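Long-range contacts in rusticyanin (Thiobacillus ferrooxidans, PDB 2CAL), which carries electrons as a periplasmic blue copper protein, passing them from cytochrome c552 to the A-type oxidase of iron respiration: residues A16-D21 against V40-L45; I76-G81 against G117-T122; S85-K90 against D102-G107; A106-S111 against T122-H127. The protein carries 1 engineered substitution. All blocks are in the same frame, centred on the assembly; numbering follows the deposited sequence.

Contact 1. Residues A16-D21 against V40-L45; sequences AMLEKD and VAAAVL
Asp21 OD2 receives the backbone N-H of Val40, at 3.0 Å from Val40 N, on its anti lone pair and along a nearly straight line (164° at the hydrogen). The same oxygen is hydrogen-bonded to the hydroxyl of Tyr32, while Asp21 OD1 is held by His56 ND1 and Gly23 N. With CG anti to the backbone N (chi1 -177°), the carboxylate extends from the turn after helix 11-18 to strand 36-43. A water spans the same gap, donating to Leu18 O at 3.0 Å and to Val40 O at 2.8 Å. Packing continues the junction. Both methyls of Val40 rest against the last helical turn: CG1 and CG2 each lie 3.5 Å from Met17 O, the carbonyl that also accepts the N-H of Lys20. Leu18 makes apolar contacts, crossing Val40 at about a right angle and dividing its own two branches, CD2 going to Ala42 CB at 4.0 Å and CD1 meeting Leu45 CD2 tip to tip at 3.9 Å. The helix is thus laid on the sheet of this cupredoxin domain by methyl packing beside a polar fastening. Four bonds satisfy the buried carboxylate and hold it in place, and the company of His56 probably favours its ionised form.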
loop_
_atom_site.group_PDB
_atom_site.type_symbol
_atom_site.label_atom_id
_atom_site.label_comp_id
_atom_site.label_asym_id
_atom_site.label_seq_id
_atom_site.Cartn_x
_atom_site.Cartn_y
_atom_site.Cartn_z
ATOM N N ALA A 16 -6.050 -10.530 10.893
ATOM C CA ALA A 16 -5.595 -11.779 10.263
ATOM C C ALA A 16 -4.842 -11.500 8.977
ATOM O O ALA A 16 -3.834 -12.137 8.679
ATOM C CB ALA A 16 -6.771 -12.704 9.988
ATOM N N MET A 17 -5.350 -10.565 8.172
ATOM C CA MET A 17 -4.688 -10.266 6.933
ATOM C C MET A 17 -3.369 -9.546 7.122
ATOM O O MET A 17 -2.381 -9.819 6.457
ATOM C CB MET A 17 -5.626 -9.418 6.013
ATOM C CG MET A 17 -6.854 -10.165 5.530
ATOM S SD MET A 17 -7.817 -9.361 4.224
ATOM C CE MET A 17 -8.672 -8.115 5.155
ATOM N N LEU A 18 -3.262 -8.599 8.062
ATOM C CA LEU A 18 -2.040 -7.846 8.254
ATOM C C LEU A 18 -0.862 -8.749 8.594
ATOM O O LEU A 18 0.284 -8.454 8.247
ATOM C CB LEU A 18 -2.231 -6.847 9.377
ATOM C CG LEU A 18 -3.211 -5.718 9.133
ATOM C CD1 LEU A 18 -3.465 -4.953 10.434
ATOM C CD2 LEU A 18 -2.665 -4.783 8.060
ATOM N N GLU A 19 -1.195 -9.835 9.323
ATOM C CA GLU A 19 -0.179 -10.818 9.727
ATOM C C GLU A 19 0.262 -11.725 8.576
ATOM O O GLU A 19 1.157 -12.587 8.746
ATOM C CB GLU A 19 -0.778 -11.614 10.893
ATOM C CG GLU A 19 -1.085 -10.777 12.127
ATOM C CD GLU A 19 -1.872 -11.444 13.223
ATOM O OE1 GLU A 19 -2.365 -12.571 13.045
ATOM O OE2 GLU A 19 -2.050 -10.874 14.332
ATOM N N LYS A 20 -0.250 -11.592 7.360
ATOM C CA LYS A 20 0.143 -12.422 6.230
ATOM C C LYS A 20 1.207 -11.731 5.360
ATOM O O LYS A 20 1.511 -12.321 4.301
ATOM C CB LYS A 20 -1.056 -12.750 5.348
ATOM C CG LYS A 20 -2.028 -13.798 5.824
ATOM C CD LYS A 20 -1.865 -14.488 7.120
ATOM C CE LYS A 20 -3.075 -15.323 7.505
ATOM N NZ LYS A 20 -3.553 -14.856 8.838
ATOM N N ASP A 21 1.665 -10.552 5.763
ATOM C CA ASP A 21 2.789 -9.934 5.069
ATOM C C ASP A 21 4.017 -10.830 5.268
ATOM O O ASP A 21 4.434 -11.123 6.384
ATOM C CB ASP A 21 2.996 -8.527 5.576
ATOM C CG ASP A 21 4.099 -7.832 4.835
ATOM O OD1 ASP A 21 5.305 -8.038 5.156
ATOM O OD2 ASP A 21 3.799 -7.079 3.842
ATOM N N VAL A 40 1.140 -6.805 2.544
ATOM C CA VAL A 40 -0.183 -6.394 3.087
ATOM C C VAL A 40 0.002 -5.006 3.665
ATOM O O VAL A 40 0.703 -4.782 4.659
ATOM C CB VAL A 40 -0.741 -7.406 4.101
ATOM C CG1 VAL A 40 -2.147 -6.945 4.511
ATOM C CG2 VAL A 40 -0.774 -8.814 3.518
ATOM N N ALA A 41 -0.665 -4.048 3.000
ATOM C CA ALA A 41 -0.586 -2.650 3.365
ATOM C C ALA A 41 -1.920 -2.112 3.861
ATOM O O ALA A 41 -2.965 -2.534 3.364
ATOM C CB ALA A 41 -0.195 -1.822 2.123
ATOM N N ALA A 42 -1.845 -1.203 4.812
ATOM C CA ALA A 42 -3.070 -0.545 5.325
ATOM C C ALA A 42 -2.868 0.937 5.365
ATOM O O ALA A 42 -1.785 1.468 5.573
ATOM C CB ALA A 42 -3.361 -1.017 6.754
ATOM N N ALA A 43 -3.965 1.649 5.114
ATOM C CA ALA A 43 -4.006 3.112 5.228
ATOM C C ALA A 43 -4.357 3.535 6.671
ATOM O O ALA A 43 -5.507 3.319 7.080
ATOM C CB ALA A 43 -5.031 3.671 4.256
ATOM N N VAL A 44 -3.409 4.092 7.378
ATOM C CA VAL A 44 -3.518 4.677 8.711
ATOM C C VAL A 44 -4.178 3.660 9.673
ATOM O O VAL A 44 -5.348 3.727 10.066
ATOM C CB VAL A 44 -4.281 6.022 8.773
ATOM C CG1 VAL A 44 -4.055 6.718 10.109
ATOM C CG2 VAL A 44 -3.848 6.958 7.641
ATOM N N LEU A 45 -3.393 2.675 10.069
ATOM C CA LEU A 45 -3.836 1.795 11.151
ATOM C C LEU A 45 -4.020 2.660 12.401
ATOM O O LEU A 45 -3.325 3.667 12.592
ATOM C CB LEU A 45 -2.816 0.695 11.436
ATOM C CG LEU A 45 -2.641 -0.377 10.378
ATOM C CD1 LEU A 45 -1.548 -1.370 10.755
ATOM C CD2 LEU A 45 -3.964 -1.112 10.170
HETATM O O HOH W 1 1.071 -5.769 7.208
#

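Contact 2. Residues I76-G81 against G117-T122; sequences INTNKG and GKFGYT
Ile76 and Tyr121 form an antiparallel non-hydrogen-bonded pair with CA atoms 4.2 Å apart, and beyond it Asn77 N donates to Gly120 O at 3.0 Å and 170°. The return bond of this second pair is replaced by a water, which donates to Asn77 O and accepts from Gly120 N, each at 2.8 Å, so the strands remain joined through solvent where they part. On the face shared by Ile76 and Tyr121, Ile76 CG1 packs on Tyr121 CB at 3.7 Å, and the tyrosine ring, with CG between the backbone N and the carbonyl carbon (chi1 75°), leads away from Ile76. Phe119 fills the widening end. Its CD2 edge faces Asn77 O near the ring plane, at 3.6 Å, and lies equally close to Thr78 CA, whereas Thr78 CG2 stands over one ring face, 4.2 Å from CD2. The hydroxyl of Thr78 is engaged with Ala43 O instead. Here two neighbouring strands of a cupredoxin sheet approach the copper site, where Asn77 touches the ligand His84. Strand 36-43 bonds to Ile76 on its other edge, strand 7-9 pairs with Phe119 and Tyr121, and Val14 and Met17 of helix 11-18 pack on the face that carries Ile76 and Tyr121.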
loop_
_atom_site.group_PDB
_atom_site.type_symbol
_atom_site.label_atom_id
_atom_site.label_comp_id
_atom_site.label_asym_id
_atom_site.label_seq_id
_atom_site.Cartn_x
_atom_site.Cartn_y
_atom_site.Cartn_z
ATOM N N ILE A 76 -5.789 -2.533 2.509
ATOM C CA ILE A 76 -6.902 -2.361 3.446
ATOM C C ILE A 76 -6.990 -0.914 3.875
ATOM O O ILE A 76 -6.000 -0.349 4.298
ATOM C CB ILE A 76 -6.690 -3.286 4.691
ATOM C CG1 ILE A 76 -6.368 -4.737 4.334
ATOM C CG2 ILE A 76 -7.901 -3.165 5.611
ATOM C CD1 ILE A 76 -5.725 -5.483 5.473
ATOM N N ASN A 77 -8.180 -0.333 3.787
ATOM C CA ASN A 77 -8.351 1.030 4.288
ATOM C C ASN A 77 -9.005 1.012 5.668
ATOM O O ASN A 77 -10.225 0.804 5.767
ATOM C CB ASN A 77 -9.202 1.877 3.339
ATOM C CG ASN A 77 -9.470 3.262 3.836
ATOM O OD1 ASN A 77 -10.495 3.909 3.430
ATOM N ND2 ASN A 77 -8.662 3.770 4.721
ATOM N N THR A 78 -8.217 1.277 6.697
ATOM C CA THR A 78 -8.716 1.329 8.065
ATOM C C THR A 78 -9.005 2.743 8.564
ATOM O O THR A 78 -9.342 2.921 9.729
ATOM C CB THR A 78 -7.697 0.640 9.039
ATOM O OG1 THR A 78 -6.347 1.076 8.771
ATOM C CG2 THR A 78 -7.790 -0.868 8.792
ATOM N N ASN A 79 -8.880 3.772 7.741
ATOM C CA ASN A 79 -8.962 5.159 8.233
ATOM C C ASN A 79 -10.351 5.734 8.067
ATOM O O ASN A 79 -10.808 6.023 6.978
ATOM C CB ASN A 79 -7.917 5.984 7.491
ATOM C CG ASN A 79 -7.660 7.313 8.113
ATOM O OD1 ASN A 79 -7.825 7.579 9.332
ATOM N ND2 ASN A 79 -7.293 8.243 7.301
ATOM N N LYS A 80 -11.043 5.852 9.222
ATOM C CA LYS A 80 -12.437 6.337 9.175
ATOM C C LYS A 80 -12.531 7.732 8.570
ATOM O O LYS A 80 -11.691 8.581 8.840
ATOM C CB LYS A 80 -13.040 6.269 10.567
ATOM C CG LYS A 80 -13.211 4.813 11.065
ATOM C CD LYS A 80 -13.935 4.674 12.391
ATOM C CE LYS A 80 -14.168 3.236 12.840
ATOM N NZ LYS A 80 -14.477 3.121 14.312
ATOM N N GLY A 81 -13.528 7.866 7.694
ATOM C CA GLY A 81 -13.767 9.131 6.993
ATOM C C GLY A 81 -13.016 9.376 5.712
ATOM O O GLY A 81 -13.275 10.402 5.094
ATOM N N GLY A 117 -19.157 -0.967 10.667
ATOM C CA GLY A 117 -18.255 -1.726 11.515
ATOM C C GLY A 117 -17.189 -2.509 10.755
ATOM O O GLY A 117 -16.526 -3.326 11.368
ATOM N N LYS A 118 -17.049 -2.271 9.460
ATOM C CA LYS A 118 -16.184 -3.014 8.539
ATOM C C LYS A 118 -15.296 -2.063 7.720
ATOM O O LYS A 118 -15.469 -0.825 7.749
ATOM C CB LYS A 118 -17.042 -3.908 7.646
ATOM C CG LYS A 118 -17.599 -5.039 8.569
ATOM C CD LYS A 118 -18.457 -5.937 7.706
ATOM C CE LYS A 118 -19.696 -5.168 7.200
ATOM N NZ LYS A 118 -20.648 -6.259 6.739
ATOM N N PHE A 119 -14.343 -2.656 7.027
ATOM C CA PHE A 119 -13.277 -1.987 6.316
ATOM C C PHE A 119 -13.167 -2.566 4.924
ATOM O O PHE A 119 -13.158 -3.795 4.760
ATOM C CB PHE A 119 -11.949 -2.136 7.082
ATOM C CG PHE A 119 -12.032 -1.612 8.501
ATOM C CD1 PHE A 119 -12.328 -2.515 9.521
ATOM C CD2 PHE A 119 -11.900 -0.265 8.773
ATOM C CE1 PHE A 119 -12.479 -2.019 10.809
ATOM C CE2 PHE A 119 -12.002 0.199 10.065
ATOM C CZ PHE A 119 -12.289 -0.692 11.092
ATOM N N GLY A 120 -13.040 -1.711 3.936
ATOM C CA GLY A 120 -12.840 -2.196 2.565
ATOM C C GLY A 120 -11.399 -2.611 2.313
ATOM O O GLY A 120 -10.430 -2.034 2.809
ATOM N N TYR A 121 -11.266 -3.663 1.480
ATOM C CA TYR A 121 -9.932 -4.124 1.080
ATOM C C TYR A 121 -10.061 -4.731 -0.326
ATOM O O TYR A 121 -11.120 -5.087 -0.835
ATOM C CB TYR A 121 -9.343 -5.108 2.091
ATOM C CG TYR A 121 -9.965 -6.481 2.018
ATOM C CD1 TYR A 121 -11.171 -6.776 2.645
ATOM C CD2 TYR A 121 -9.330 -7.495 1.319
ATOM C CE1 TYR A 121 -11.724 -8.050 2.577
ATOM C CE2 TYR A 121 -9.891 -8.756 1.252
ATOM C CZ TYR A 121 -11.082 -9.040 1.869
ATOM O OH TYR A 121 -11.566 -10.328 1.749
ATOM N N THR A 122 -8.874 -4.871 -0.935
ATOM C CA THR A 122 -8.741 -5.471 -2.268
ATOM C C THR A 122 -7.387 -6.136 -2.423
ATOM O O THR A 122 -6.465 -5.920 -1.625
ATOM C CB THR A 122 -8.970 -4.398 -3.346
ATOM O OG1 THR A 122 -9.159 -5.064 -4.623
ATOM C CG2 THR A 122 -7.850 -3.421 -3.493
HETATM O O HOH W 2 -12.684 1.035 4.463
#

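Contact 3. Residues S85-K90 against D102-G107; sequences SFDITK and DPIVAG
Edge strand 87-89 of one sheet of the cupredoxin sandwich meets here the short, weakly bonded strand 104-105, running antiparallel to it just before the chain turns a corner at Ala106. Asp87 and Gly107 form a non-hydrogen-bonded pair, CA atoms 4.2 Å apart. Next to it, Ile88 uses both its backbone groups on successive residues: Ile88 N donates to Ala106 O at 2.8 Å, and Ile88 O accepts from Val105 N at 2.9 Å, a more bent bond (146°). One residue thus faces two, consistent with a beta bulge at the corner. Ile88 CG2 meets Val105 CG2 at 3.7 Å, their side chains crossing at about a right angle, while Ile104 CG2 lies 3.9 Å from Asp87 CB on the Asp87 face. At the far end a water accepts from Lys90 N and donates to Pro103 O at 2.6 Å. Ser85 OG donates to Asp87 OD2 at 2.7 Å, arriving from 35° above the carboxylate plane. Because Ser85 OG is also bonded to Gln138 N, the edge strand is tied through one hydroxyl to the segment that follows the copper ligand Cys137.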
loop_
_atom_site.group_PDB
_atom_site.type_symbol
_atom_site.label_atom_id
_atom_site.label_comp_id
_atom_site.label_asym_id
_atom_site.label_seq_id
_atom_site.Cartn_x
_atom_site.Cartn_y
_atom_site.Cartn_z
ATOM N N SER A 85 -6.226 5.550 -1.558
ATOM C CA SER A 85 -5.833 4.618 -2.622
ATOM C C SER A 85 -4.408 4.134 -2.371
ATOM O O SER A 85 -3.664 4.708 -1.582
ATOM C CB SER A 85 -5.929 5.285 -4.017
ATOM O OG SER A 85 -4.930 6.251 -4.184
ATOM N N PHE A 86 -4.026 3.100 -3.125
ATOM C CA PHE A 86 -2.682 2.523 -3.118
ATOM C C PHE A 86 -2.302 2.368 -4.578
ATOM O O PHE A 86 -2.736 1.436 -5.243
ATOM C CB PHE A 86 -2.639 1.199 -2.330
ATOM C CG PHE A 86 -1.244 0.602 -2.172
ATOM C CD1 PHE A 86 -0.580 0.747 -0.961
ATOM C CD2 PHE A 86 -0.620 -0.111 -3.215
ATOM C CE1 PHE A 86 0.676 0.180 -0.809
ATOM C CE2 PHE A 86 0.632 -0.681 -3.056
ATOM C CZ PHE A 86 1.258 -0.516 -1.835
ATOM N N ASP A 87 -1.449 3.237 -5.077
ATOM C CA ASP A 87 -1.102 3.290 -6.476
ATOM C C ASP A 87 0.401 3.305 -6.631
ATOM O O ASP A 87 1.097 4.107 -6.035
ATOM C CB ASP A 87 -1.726 4.530 -7.127
ATOM C CG ASP A 87 -3.246 4.420 -7.109
ATOM O OD1 ASP A 87 -3.759 3.427 -7.692
ATOM O OD2 ASP A 87 -3.851 5.371 -6.546
ATOM N N ILE A 88 0.884 2.356 -7.463
ATOM C CA ILE A 88 2.323 2.252 -7.686
ATOM C C ILE A 88 2.685 3.010 -8.971
ATOM O O ILE A 88 2.057 2.804 -10.005
ATOM C CB ILE A 88 2.787 0.775 -7.772
ATOM C CG1 ILE A 88 2.309 0.009 -6.505
ATOM C CG2 ILE A 88 4.279 0.668 -7.950
ATOM C CD1 ILE A 88 2.596 -1.496 -6.554
ATOM N N THR A 89 3.748 3.793 -8.871
ATOM C CA THR A 89 4.230 4.666 -9.955
ATOM C C THR A 89 5.740 4.675 -9.948
ATOM O O THR A 89 6.384 4.403 -8.935
ATOM C CB THR A 89 3.667 6.083 -9.740
ATOM O OG1 THR A 89 4.161 6.951 -10.831
ATOM C CG2 THR A 89 4.060 6.691 -8.416
ATOM N N LYS A 90 6.327 5.034 -11.108
ATOM C CA LYS A 90 7.753 5.323 -11.137
ATOM C C LYS A 90 8.076 6.722 -10.706
ATOM O O LYS A 90 9.257 7.035 -10.568
ATOM C CB LYS A 90 8.338 5.026 -12.544
ATOM C CG LYS A 90 8.070 3.568 -12.985
ATOM C CD LYS A 90 8.798 3.215 -14.296
ATOM C CE LYS A 90 8.323 1.863 -14.806
ATOM N NZ LYS A 90 9.067 1.305 -15.976
ATOM N N ASP A 102 0.890 9.416 -13.390
ATOM C CA ASP A 102 0.608 8.452 -14.451
ATOM C C ASP A 102 1.891 8.225 -15.240
ATOM O O ASP A 102 2.709 9.155 -15.378
ATOM C CB ASP A 102 -0.551 8.956 -15.335
ATOM C CG ASP A 102 -1.947 8.859 -14.703
ATOM O OD1 ASP A 102 -2.129 8.211 -13.649
ATOM O OD2 ASP A 102 -2.943 9.312 -15.271
ATOM N N PRO A 103 2.095 7.041 -15.803
ATOM C CA PRO A 103 1.179 5.929 -15.657
ATOM C C PRO A 103 1.321 5.205 -14.318
ATOM O O PRO A 103 2.396 4.992 -13.774
ATOM C CB PRO A 103 1.567 4.989 -16.814
ATOM C CG PRO A 103 2.893 5.430 -17.260
ATOM C CD PRO A 103 3.233 6.762 -16.705
ATOM N N ILE A 104 0.153 4.797 -13.828
ATOM C CA ILE A 104 0.097 3.938 -12.633
ATOM C C ILE A 104 0.305 2.511 -13.134
ATOM O O ILE A 104 -0.432 1.989 -13.973
ATOM C CB ILE A 104 -1.207 4.123 -11.852
ATOM C CG1 ILE A 104 -1.336 5.523 -11.253
ATOM C CG2 ILE A 104 -1.307 3.057 -10.754
ATOM C CD1 ILE A 104 -2.717 5.932 -10.862
ATOM N N VAL A 105 1.394 1.908 -12.639
ATOM C CA VAL A 105 1.769 0.603 -13.179
ATOM C C VAL A 105 0.929 -0.533 -12.608
ATOM O O VAL A 105 0.772 -1.559 -13.253
ATOM C CB VAL A 105 3.262 0.296 -13.030
ATOM C CG1 VAL A 105 4.101 1.374 -13.735
ATOM C CG2 VAL A 105 3.715 0.181 -11.580
ATOM N N ALA A 106 0.428 -0.332 -11.407
ATOM C CA ALA A 106 -0.456 -1.277 -10.744
ATOM C C ALA A 106 -1.043 -0.525 -9.539
ATOM O O ALA A 106 -0.391 0.333 -8.972
ATOM C CB ALA A 106 0.281 -2.531 -10.301
ATOM N N GLY A 107 -2.290 -0.865 -9.196
ATOM C CA GLY A 107 -2.839 -0.198 -8.023
ATOM C C GLY A 107 -4.355 -0.127 -8.041
ATOM O O GLY A 107 -4.977 -0.729 -8.917
HETATM O O HOH W 3 4.994 5.509 -13.708
#

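Contact 4. Residues A106-S111 against T122-H127; sequences AGTGFS and TDFTWH
This is an apolar contact of the interior of the cupredoxin beta sandwich: residues 106-108, at the start of the loop that leaves strand 104-105, run antiparallel, at 171°, to residues 122-126 on the inward side of strand 119-126, and the loop meets the strand through side chains and one glycine CA. Thr122, Phe124 and Trp126, every second residue of the strand, face the loop, and the backbones lie too far apart for sheet pairing, with a smallest CA separation of 6.4 Å, between Ala106 and Trp126. Phe124 is the centrepiece. Its CG sits between the backbone N and the carbonyl carbon (chi1 66°), which raises the ring against the loop, and Gly107 CA lies over one face in a CH-pi contact, 4.1 Å from the centroid and 21° off the normal. The methyl of Ala106 touches two aromatic groups, its CB being 3.6 Å from Trp126 CD1 and 3.9 Å from Phe124 CE1. The Trp126 indole in turn meets Tyr133 edge-to-face. Toward the copper end, the Thr108 and Thr122 side chains slide past each other in opposite directions, with their CG2 atoms 3.7 Å apart, and Thr108 CG2 also touches Phe124. Both keep their hydroxyls for others: Thr122 OG1 bonds to Thr5 O and Asp3 OD2, and Thr108 OG1, which also takes the N-H of Phe86, donates to a lone pair of Gly109 O in the carbonyl plane at 2.7 Å.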
loop_
_atom_site.group_PDB
_atom_site.type_symbol
_atom_site.label_atom_id
_atom_site.label_comp_id
_atom_site.label_asym_id
_atom_site.label_seq_id
_atom_site.Cartn_x
_atom_site.Cartn_y
_atom_site.Cartn_z
ATOM N N ALA A 106 0.428 -0.332 -11.407
ATOM C CA ALA A 106 -0.456 -1.277 -10.744
ATOM C C ALA A 106 -1.043 -0.525 -9.539
ATOM O O ALA A 106 -0.391 0.333 -8.972
ATOM C CB ALA A 106 0.281 -2.531 -10.301
ATOM N N GLY A 107 -2.290 -0.865 -9.196
ATOM C CA GLY A 107 -2.839 -0.198 -8.023
ATOM C C GLY A 107 -4.355 -0.127 -8.041
ATOM O O GLY A 107 -4.977 -0.729 -8.917
ATOM N N THR A 108 -4.854 0.636 -7.075
ATOM C CA THR A 108 -6.294 0.673 -6.839
ATOM C C THR A 108 -6.907 2.040 -7.174
ATOM O O THR A 108 -6.225 3.074 -7.244
ATOM C CB THR A 108 -6.583 0.350 -5.353
ATOM O OG1 THR A 108 -6.289 1.482 -4.497
ATOM C CG2 THR A 108 -5.699 -0.780 -4.848
ATOM N N GLY A 109 -8.215 2.021 -7.345
ATOM C CA GLY A 109 -8.966 3.277 -7.268
ATOM C C GLY A 109 -9.042 3.664 -5.794
ATOM O O GLY A 109 -8.402 3.150 -4.847
ATOM N N PHE A 110 -9.953 4.621 -5.555
ATOM C CA PHE A 110 -10.237 5.066 -4.210
ATOM C C PHE A 110 -11.018 3.953 -3.491
ATOM O O PHE A 110 -11.941 3.348 -4.009
ATOM C CB PHE A 110 -11.038 6.382 -4.234
ATOM C CG PHE A 110 -10.162 7.482 -4.799
ATOM C CD1 PHE A 110 -9.025 7.915 -4.218
ATOM C CD2 PHE A 110 -10.523 8.089 -6.021
ATOM C CE1 PHE A 110 -8.191 8.901 -4.729
ATOM C CE2 PHE A 110 -9.700 9.073 -6.533
ATOM C CZ PHE A 110 -8.548 9.508 -5.923
ATOM N N SER A 111 -10.620 3.723 -2.251
ATOM C CA SER A 111 -11.274 2.664 -1.467
ATOM C C SER A 111 -12.595 3.115 -0.871
ATOM O O SER A 111 -12.810 4.319 -0.608
ATOM C CB SER A 111 -10.345 2.265 -0.314
ATOM O OG SER A 111 -10.058 3.333 0.567
ATOM N N THR A 122 -8.874 -4.871 -0.935
ATOM C CA THR A 122 -8.741 -5.471 -2.268
ATOM C C THR A 122 -7.387 -6.136 -2.423
ATOM O O THR A 122 -6.465 -5.920 -1.625
ATOM C CB THR A 122 -8.970 -4.398 -3.346
ATOM O OG1 THR A 122 -9.159 -5.064 -4.623
ATOM C CG2 THR A 122 -7.850 -3.421 -3.493
ATOM N N ASP A 123 -7.319 -6.981 -3.432
ATOM C CA ASP A 123 -6.098 -7.694 -3.792
ATOM C C ASP A 123 -5.784 -7.430 -5.262
ATOM O O ASP A 123 -6.680 -7.496 -6.095
ATOM C CB ASP A 123 -6.276 -9.181 -3.553
ATOM C CG ASP A 123 -6.127 -9.575 -2.104
ATOM O OD1 ASP A 123 -4.953 -9.812 -1.690
ATOM O OD2 ASP A 123 -7.178 -9.643 -1.458
ATOM N N PHE A 124 -4.517 -7.219 -5.554
ATOM C CA PHE A 124 -4.087 -7.179 -6.974
ATOM C C PHE A 124 -2.699 -7.854 -7.090
ATOM O O PHE A 124 -1.989 -7.953 -6.089
ATOM C CB PHE A 124 -4.101 -5.780 -7.530
ATOM C CG PHE A 124 -3.130 -4.798 -6.954
ATOM C CD1 PHE A 124 -1.843 -4.687 -7.428
ATOM C CD2 PHE A 124 -3.494 -3.952 -5.912
ATOM C CE1 PHE A 124 -0.960 -3.770 -6.871
ATOM C CE2 PHE A 124 -2.608 -3.053 -5.363
ATOM C CZ PHE A 124 -1.316 -2.940 -5.823
ATOM N N THR A 125 -2.386 -8.254 -8.304
ATOM C CA THR A 125 -1.066 -8.843 -8.571
ATOM C C THR A 125 -0.240 -7.902 -9.412
ATOM O O THR A 125 -0.747 -7.049 -10.157
ATOM C CB THR A 125 -1.261 -10.181 -9.260
ATOM O OG1 THR A 125 -0.058 -10.973 -9.174
ATOM C CG2 THR A 125 -1.490 -10.074 -10.764
ATOM N N TRP A 126 1.070 -8.030 -9.349
ATOM C CA TRP A 126 2.033 -7.129 -9.937
ATOM C C TRP A 126 3.274 -7.902 -10.308
ATOM O O TRP A 126 3.794 -8.665 -9.497
ATOM C CB TRP A 126 2.346 -5.981 -8.956
ATOM C CG TRP A 126 3.311 -4.915 -9.390
ATOM C CD1 TRP A 126 3.397 -4.335 -10.653
ATOM C CD2 TRP A 126 4.319 -4.254 -8.579
ATOM N NE1 TRP A 126 4.396 -3.387 -10.639
ATOM C CE2 TRP A 126 4.989 -3.314 -9.392
ATOM C CE3 TRP A 126 4.739 -4.382 -7.245
ATOM C CZ2 TRP A 126 6.017 -2.536 -8.909
ATOM C CZ3 TRP A 126 5.762 -3.608 -6.775
ATOM C CH2 TRP A 126 6.395 -2.693 -7.601
ATOM N N HIS A 127 3.738 -7.681 -11.541
ATOM C CA HIS A 127 4.918 -8.344 -12.084
ATOM C C HIS A 127 5.896 -7.268 -12.591
ATOM O O HIS A 127 5.953 -7.118 -13.811
ATOM C CB HIS A 127 4.534 -9.288 -13.235
ATOM C CG HIS A 127 3.774 -10.502 -12.835
ATOM N ND1 HIS A 127 4.427 -11.706 -12.589
ATOM C CD2 HIS A 127 2.460 -10.744 -12.694
ATOM C CE1 HIS A 127 3.497 -12.592 -12.273
ATOM N NE2 HIS A 127 2.304 -12.060 -12.312
#

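Overall arrangement
The four contacts lie at different distances from the copper site, which His84, Cys137 and Met147 form; the engineered Met142 occupies a position that probably binds copper in the natural protein. Contacts 1 and 2, with centres 11 Å apart, are joined through neighbouring strands, Ala41 O to Ile76 N at 3.0 Å. Contacts 2 and 4 use successive parts of strand 119-126 and share Thr122. Contacts 3 and 4 share Ala106 and Gly107 and are linked by Phe86 O and Thr108 N at 2.9 Å. Across the core, Phe86 touches Ala41. From copper, the side chain of Asn77 is about 7 Å away, those of Phe86 and Thr108 about 9 Å, and that of Ala42 about 11 Å.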